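Local coordinates for protein ATP-dependent Clp protease proteolytic subunit (Listeria monocytogenes, PDB 4JCQ) that probably cleaves misfolded proteins into short peptides as the serine-peptidase component of an ATP-dependent degradation machine built from stacked heptameric rings, at residues R22-Y27 with K40-L45; D51-F56 with K75-T80. All coordinates share one frame; numbering follows the deposited sequence.

Contact 1 of 2, residues R22-Y27 with K40-L45; sequences RTVLIY and KQLLLL
Arg22 turns the end of its guanidinium on a single backbone oxygen, Leu45 O, and grips it with two nitrogens at once. The NH2 bond is the shorter and straighter, 2.8 Å from Arg22 NH2 to Leu45 O with 159° at the hydrogen; that from Arg22 NH1 to Leu45 O is 3.2 Å and more bent, at 136°. The oxygen lies in the guanidinium plane, yet both donors reach it from one face of the carbonyl. Bends at chi2 and chi3 fold the arginine back toward the helix, and NH1 also donates to Asp51 O, which fixes the rotation of the group further. A second polar link is indirect: a water accepts from Leu25 N and donates to Gln41 OE1, 2.8 Å from each atom. Strand 23-27 and helix 32-48 open a beta-alpha-beta unit of the ClpP fold, and the short segments run nearly antiparallel, at 171°, with axes 9.4 Å apart. Val24 is the strand's apolar contribution. Its CG2, anti to the carbonyl carbon, comes within 3.8 Å of Leu45 CD1, the two side chains lying alongside and running in opposite senses, and it meets Leu42 CD2 at 4.2 Å. Val24 CG1 lies against Gln41 OE1. Leu45 divides its tip, CD1 resting on Val24 while CD2 packs 3.8 Å from Arg22 NH2.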
loop_
_atom_site.group_PDB
_atom_site.type_symbol
_atom_site.label_atom_id
_atom_site.label_comp_id
_atom_site.label_asym_id
_atom_site.label_seq_id
_atom_site.Cartn_x
_atom_site.Cartn_y
_atom_site.Cartn_z
ATOM N N ARG H 22 15.632 -2.666 23.252
ATOM C CA ARG H 22 16.635 -3.480 22.545
ATOM C C ARG H 22 16.143 -4.919 22.342
ATOM O O ARG H 22 16.812 -5.887 22.716
ATOM C CB ARG H 22 18.022 -3.434 23.224
ATOM C CG ARG H 22 18.249 -2.251 24.158
ATOM C CD ARG H 22 19.574 -1.518 23.969
ATOM N NE ARG H 22 20.676 -2.316 23.428
ATOM C CZ ARG H 22 21.387 -1.974 22.353
ATOM N NH1 ARG H 22 22.379 -2.748 21.931
ATOM N NH2 ARG H 22 21.114 -0.850 21.699
ATOM N N THR H 23 14.955 -5.032 21.752
ATOM C CA THR H 23 14.308 -6.314 21.502
ATOM C C THR H 23 14.049 -6.495 20.007
ATOM O O THR H 23 13.609 -5.568 19.324
ATOM C CB THR H 23 12.985 -6.438 22.292
ATOM O OG1 THR H 23 13.249 -6.281 23.692
ATOM C CG2 THR H 23 12.336 -7.792 22.069
ATOM N N VAL H 24 14.342 -7.692 19.509
ATOM C CA VAL H 24 14.096 -8.045 18.114
ATOM C C VAL H 24 13.189 -9.273 18.076
ATOM O O VAL H 24 13.421 -10.249 18.796
ATOM C CB VAL H 24 15.418 -8.326 17.355
ATOM C CG1 VAL H 24 15.151 -8.781 15.925
ATOM C CG2 VAL H 24 16.308 -7.088 17.354
ATOM N N LEU H 25 12.150 -9.214 17.252
ATOM C CA LEU H 25 11.250 -10.349 17.087
ATOM C C LEU H 25 11.512 -11.043 15.759
ATOM O O LEU H 25 11.507 -10.407 14.703
ATOM C CB LEU H 25 9.782 -9.913 17.183
ATOM C CG LEU H 25 9.305 -9.137 18.418
ATOM C CD1 LEU H 25 7.802 -8.923 18.339
ATOM C CD2 LEU H 25 9.670 -9.835 19.720
ATOM N N ILE H 26 11.761 -12.346 15.829
ATOM C CA ILE H 26 11.916 -13.178 14.637
ATOM C C ILE H 26 10.768 -14.185 14.622
ATOM O O ILE H 26 10.875 -15.283 15.176
ATOM C CB ILE H 26 13.302 -13.870 14.586
ATOM C CG1 ILE H 26 14.424 -12.821 14.586
ATOM C CG2 ILE H 26 13.421 -14.766 13.359
ATOM C CD1 ILE H 26 15.829 -13.393 14.612
ATOM N N TYR H 27 9.656 -13.775 14.013
ATOM C CA TYR H 27 8.438 -14.574 13.959
ATOM C C TYR H 27 8.132 -14.933 12.507
ATOM O O TYR H 27 8.136 -14.062 11.634
ATOM C CB TYR H 27 7.245 -13.796 14.540
ATOM C CG TYR H 27 7.213 -13.585 16.051
ATOM C CD1 TYR H 27 6.004 -13.327 16.699
ATOM C CD2 TYR H 27 8.374 -13.630 16.830
ATOM C CE1 TYR H 27 5.949 -13.117 18.069
ATOM C CE2 TYR H 27 8.329 -13.424 18.204
ATOM C CZ TYR H 27 7.113 -13.167 18.817
ATOM O OH TYR H 27 7.056 -12.956 20.180
ATOM N N LYS H 40 19.122 -5.081 9.680
ATOM C CA LYS H 40 18.970 -3.640 9.896
ATOM C C LYS H 40 18.739 -3.293 11.364
ATOM O O LYS H 40 19.340 -2.349 11.879
ATOM C CB LYS H 40 17.842 -3.069 9.030
ATOM C CG LYS H 40 18.242 -2.834 7.584
ATOM C CD LYS H 40 17.077 -2.335 6.747
ATOM C CE LYS H 40 17.490 -2.155 5.296
ATOM N NZ LYS H 40 16.353 -1.707 4.445
ATOM N N GLN H 41 17.878 -4.063 12.029
ATOM C CA GLN H 41 17.581 -3.857 13.447
ATOM C C GLN H 41 18.809 -4.086 14.324
ATOM O O GLN H 41 19.085 -3.293 15.224
ATOM C CB GLN H 41 16.433 -4.758 13.907
ATOM C CG GLN H 41 15.068 -4.368 13.366
ATOM C CD GLN H 41 13.976 -5.307 13.832
ATOM O OE1 GLN H 41 13.686 -5.395 15.023
ATOM N NE2 GLN H 41 13.365 -6.017 12.890
ATOM N N LEU H 42 19.542 -5.165 14.050
ATOM C CA LEU H 42 20.743 -5.505 14.816
ATOM C C LEU H 42 21.861 -4.478 14.639
ATOM O O LEU H 42 22.542 -4.127 15.606
ATOM C CB LEU H 42 21.248 -6.909 14.457
ATOM C CG LEU H 42 20.402 -8.118 14.875
ATOM C CD1 LEU H 42 21.020 -9.405 14.346
ATOM C CD2 LEU H 42 20.223 -8.194 16.387
ATOM N N LEU H 43 22.040 -4.000 13.409
ATOM C CA LEU H 43 23.041 -2.974 13.111
ATOM C C LEU H 43 22.677 -1.628 13.733
ATOM O O LEU H 43 23.551 -0.908 14.219
ATOM C CB LEU H 43 23.245 -2.831 11.599
ATOM C CG LEU H 43 23.983 -3.966 10.878
ATOM C CD1 LEU H 43 23.751 -3.892 9.376
ATOM C CD2 LEU H 43 25.474 -3.961 11.195
ATOM N N LEU H 44 21.385 -1.304 13.722
ATOM C CA LEU H 44 20.879 -0.077 14.329
ATOM C C LEU H 44 21.087 -0.090 15.846
ATOM O O LEU H 44 21.569 0.890 16.416
ATOM C CB LEU H 44 19.399 0.129 13.965
ATOM C CG LEU H 44 18.602 1.401 14.301
ATOM C CD1 LEU H 44 17.877 1.268 15.633
ATOM C CD2 LEU H 44 19.437 2.677 14.250
ATOM N N LEU H 45 20.739 -1.206 16.486
ATOM C CA LEU H 45 20.908 -1.360 17.933
ATOM C C LEU H 45 22.378 -1.347 18.354
ATOM O O LEU H 45 22.723 -0.795 19.403
ATOM C CB LEU H 45 20.214 -2.632 18.434
ATOM C CG LEU H 45 18.681 -2.649 18.444
ATOM C CD1 LEU H 45 18.163 -4.061 18.665
ATOM C CD2 LEU H 45 18.109 -1.696 19.486
HETATM O O HOH W 1 11.457 -6.797 16.068
#

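Contact 2 of 2, residues D51-F56 with K75-T80; sequences DPITIF and KFIKPT
Ile53 and Thr80 meet where two neighbouring strands of a parallel sheet begin: strand 53-59 leads through helix 64-76 to strand 81-86, the beta-alpha-beta crossover repeated in ClpP, and residues 77-80 form the return from helix to sheet. The bond between them is Ile53 N to Thr80 O, 2.9 Å long and almost straight at the hydrogen (165°). It continues directly into the sheet pairing, since Ile53 and Ile55 both make backbone hydrogen bonds with Lys82.

The side chain of Ile53 carries the apolar half of the contact. From CB the chain divides: CG2 stands anti to the backbone N, while CG1 is anti to the carbonyl carbon (chi1 -62°), a rotation that sends the longer branch to the connection from helix to strand. CG1 comes first to Pro79, 4.1 Å from its CB. At the tip, CD1 touches two residues, Pro79 CB and Ile77 CD1, each at 3.8 Å. Pro79 runs alongside the isoleucine in the same sense, whereas the Ile77 side chain lies roughly perpendicular to that of Ile53. For Ile77 that approach uses a crowded rotamer, with CG1 between the backbone N and the carbonyl carbon (chi1 60°). Leu45 of helix 32-48 also packs on Ile53.

Two backbone oxygens lie close to this apolar patch. Asp51 O, an acceptor for Arg22 NH1, sits 3.3 Å from Pro79 CB, and Thr80 O, besides its bond from Ile53 N, takes a strongly bent CA-H...O contact from Pro52 CA at 3.2 Å.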
loop_
_atom_site.group_PDB
_atom_site.type_symbol
_atom_site.label_atom_id
_atom_site.label_comp_id
_atom_site.label_asym_id
_atom_site.label_seq_id
_atom_site.Cartn_x
_atom_site.Cartn_y
_atom_site.Cartn_z
ATOM N N ASP H 51 25.010 -2.290 24.849
ATOM C CA ASP H 51 24.085 -2.984 25.747
ATOM C C ASP H 51 23.510 -4.251 25.101
ATOM O O ASP H 51 23.366 -4.308 23.879
ATOM C CB ASP H 51 22.949 -2.047 26.172
ATOM C CG ASP H 51 23.396 -0.989 27.170
ATOM O OD1 ASP H 51 22.599 -0.068 27.446
ATOM O OD2 ASP H 51 24.534 -1.071 27.685
ATOM N N PRO H 52 23.190 -5.273 25.920
ATOM C CA PRO H 52 22.660 -6.543 25.406
ATOM C C PRO H 52 21.375 -6.400 24.587
ATOM O O PRO H 52 20.609 -5.453 24.780
ATOM C CB PRO H 52 22.384 -7.348 26.680
ATOM C CG PRO H 52 23.339 -6.795 27.681
ATOM C CD PRO H 52 23.407 -5.328 27.379
ATOM N N ILE H 53 21.164 -7.343 23.672
ATOM C CA ILE H 53 19.966 -7.389 22.834
ATOM C C ILE H 53 19.228 -8.700 23.096
ATOM O O ILE H 53 19.852 -9.756 23.212
ATOM C CB ILE H 53 20.321 -7.261 21.332
ATOM C CG1 ILE H 53 20.995 -5.912 21.051
ATOM C CG2 ILE H 53 19.084 -7.431 20.452
ATOM C CD1 ILE H 53 21.701 -5.833 19.713
ATOM N N THR H 54 17.904 -8.623 23.209
ATOM C CA THR H 54 17.070 -9.812 23.391
ATOM C C THR H 54 16.303 -10.123 22.107
ATOM O O THR H 54 15.649 -9.246 21.540
ATOM C CB THR H 54 16.084 -9.637 24.566
ATOM O OG1 THR H 54 16.803 -9.234 25.737
ATOM C CG2 THR H 54 15.339 -10.942 24.862
ATOM N N ILE H 55 16.398 -11.369 21.651
ATOM C CA ILE H 55 15.668 -11.814 20.467
ATOM C C ILE H 55 14.652 -12.889 20.847
ATOM O O ILE H 55 15.017 -13.922 21.407
ATOM C CB ILE H 55 16.613 -12.352 19.364
ATOM C CG1 ILE H 55 17.645 -11.289 18.959
ATOM C CG2 ILE H 55 15.811 -12.810 18.153
ATOM C CD1 ILE H 55 18.625 -11.740 17.892
ATOM N N PHE H 56 13.379 -12.628 20.554
ATOM C CA PHE H 56 12.321 -13.630 20.694
ATOM C C PHE H 56 12.123 -14.331 19.354
ATOM O O PHE H 56 11.874 -13.676 18.338
ATOM C CB PHE H 56 11.006 -12.988 21.158
ATOM C CG PHE H 56 11.041 -12.473 22.574
ATOM C CD1 PHE H 56 11.493 -11.188 22.850
ATOM C CD2 PHE H 56 10.608 -13.269 23.629
ATOM C CE1 PHE H 56 11.523 -10.709 24.154
ATOM C CE2 PHE H 56 10.638 -12.799 24.935
ATOM C CZ PHE H 56 11.095 -11.515 25.198
ATOM N N LYS H 75 26.380 -13.168 15.789
ATOM C CA LYS H 75 27.752 -13.331 16.275
ATOM C C LYS H 75 28.666 -12.166 15.886
ATOM O O LYS H 75 29.634 -11.875 16.592
ATOM C CB LYS H 75 28.349 -14.654 15.785
ATOM C CG LYS H 75 27.766 -15.885 16.459
ATOM C CD LYS H 75 28.658 -17.099 16.260
ATOM C CE LYS H 75 28.178 -18.272 17.098
ATOM N NZ LYS H 75 29.140 -19.408 17.067
ATOM N N PHE H 76 28.349 -11.505 14.773
ATOM C CA PHE H 76 29.173 -10.419 14.232
ATOM C C PHE H 76 29.133 -9.145 15.077
ATOM O O PHE H 76 30.175 -8.549 15.355
ATOM C CB PHE H 76 28.780 -10.115 12.779
ATOM C CG PHE H 76 29.561 -8.992 12.152
ATOM C CD1 PHE H 76 30.866 -9.194 11.710
ATOM C CD2 PHE H 76 28.988 -7.732 11.993
ATOM C CE1 PHE H 76 31.586 -8.160 11.130
ATOM C CE2 PHE H 76 29.704 -6.695 11.413
ATOM C CZ PHE H 76 31.004 -6.909 10.980
ATOM N N ILE H 77 27.931 -8.733 15.473
ATOM C CA ILE H 77 27.745 -7.483 16.216
ATOM C C ILE H 77 28.380 -7.542 17.608
ATOM O O ILE H 77 28.515 -8.619 18.191
ATOM C CB ILE H 77 26.255 -7.066 16.305
ATOM C CG1 ILE H 77 25.418 -8.148 17.005
ATOM C CG2 ILE H 77 25.712 -6.745 14.915
ATOM C CD1 ILE H 77 24.020 -7.708 17.388
ATOM N N LYS H 78 28.778 -6.380 18.122
ATOM C CA LYS H 78 29.440 -6.293 19.426
ATOM C C LYS H 78 28.551 -6.620 20.634
ATOM O O LYS H 78 28.998 -7.332 21.534
ATOM C CB LYS H 78 30.142 -4.939 19.606
ATOM C CG LYS H 78 31.585 -4.933 19.118
ATOM C CD LYS H 78 32.261 -3.583 19.319
ATOM C CE LYS H 78 32.045 -2.665 18.126
ATOM N NZ LYS H 78 32.826 -1.403 18.238
ATOM N N PRO H 79 27.294 -6.118 20.662
ATOM C CA PRO H 79 26.432 -6.428 21.810
ATOM C C PRO H 79 26.197 -7.926 22.016
ATOM O O PRO H 79 26.119 -8.685 21.046
ATOM C CB PRO H 79 25.111 -5.742 21.449
ATOM C CG PRO H 79 25.498 -4.637 20.533
ATOM C CD PRO H 79 26.625 -5.198 19.720
ATOM N N THR H 80 26.098 -8.332 23.280
ATOM C CA THR H 80 25.749 -9.704 23.637
ATOM C C THR H 80 24.279 -9.953 23.307
ATOM O O THR H 80 23.412 -9.151 23.657
ATOM C CB THR H 80 26.010 -9.976 25.134
ATOM O OG1 THR H 80 27.399 -9.777 25.416
ATOM C CG2 THR H 80 25.627 -11.403 25.513
#

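Contacts 1 and 2 follow in series along the chain, one closing before the other opens, and their centres are about 9 Å apart on the same side of the chain's centre. They belong to consecutive, overlapping beta-alpha-beta units: strand 53-59 closes the first, after helix 32-48, and starts the second, before helix 64-76. Strands 23-27 and 53-59 are neighbours in the parallel sheet, joined among other bonds by Ile26 N to Phe56 O at 2.8 Å. One neighbouring subunit, another copy of the protein, packs on the helix side of both contacts, and a different neighbouring subunit on their strand residues, so both contacts border on interfaces between subunits of the ring.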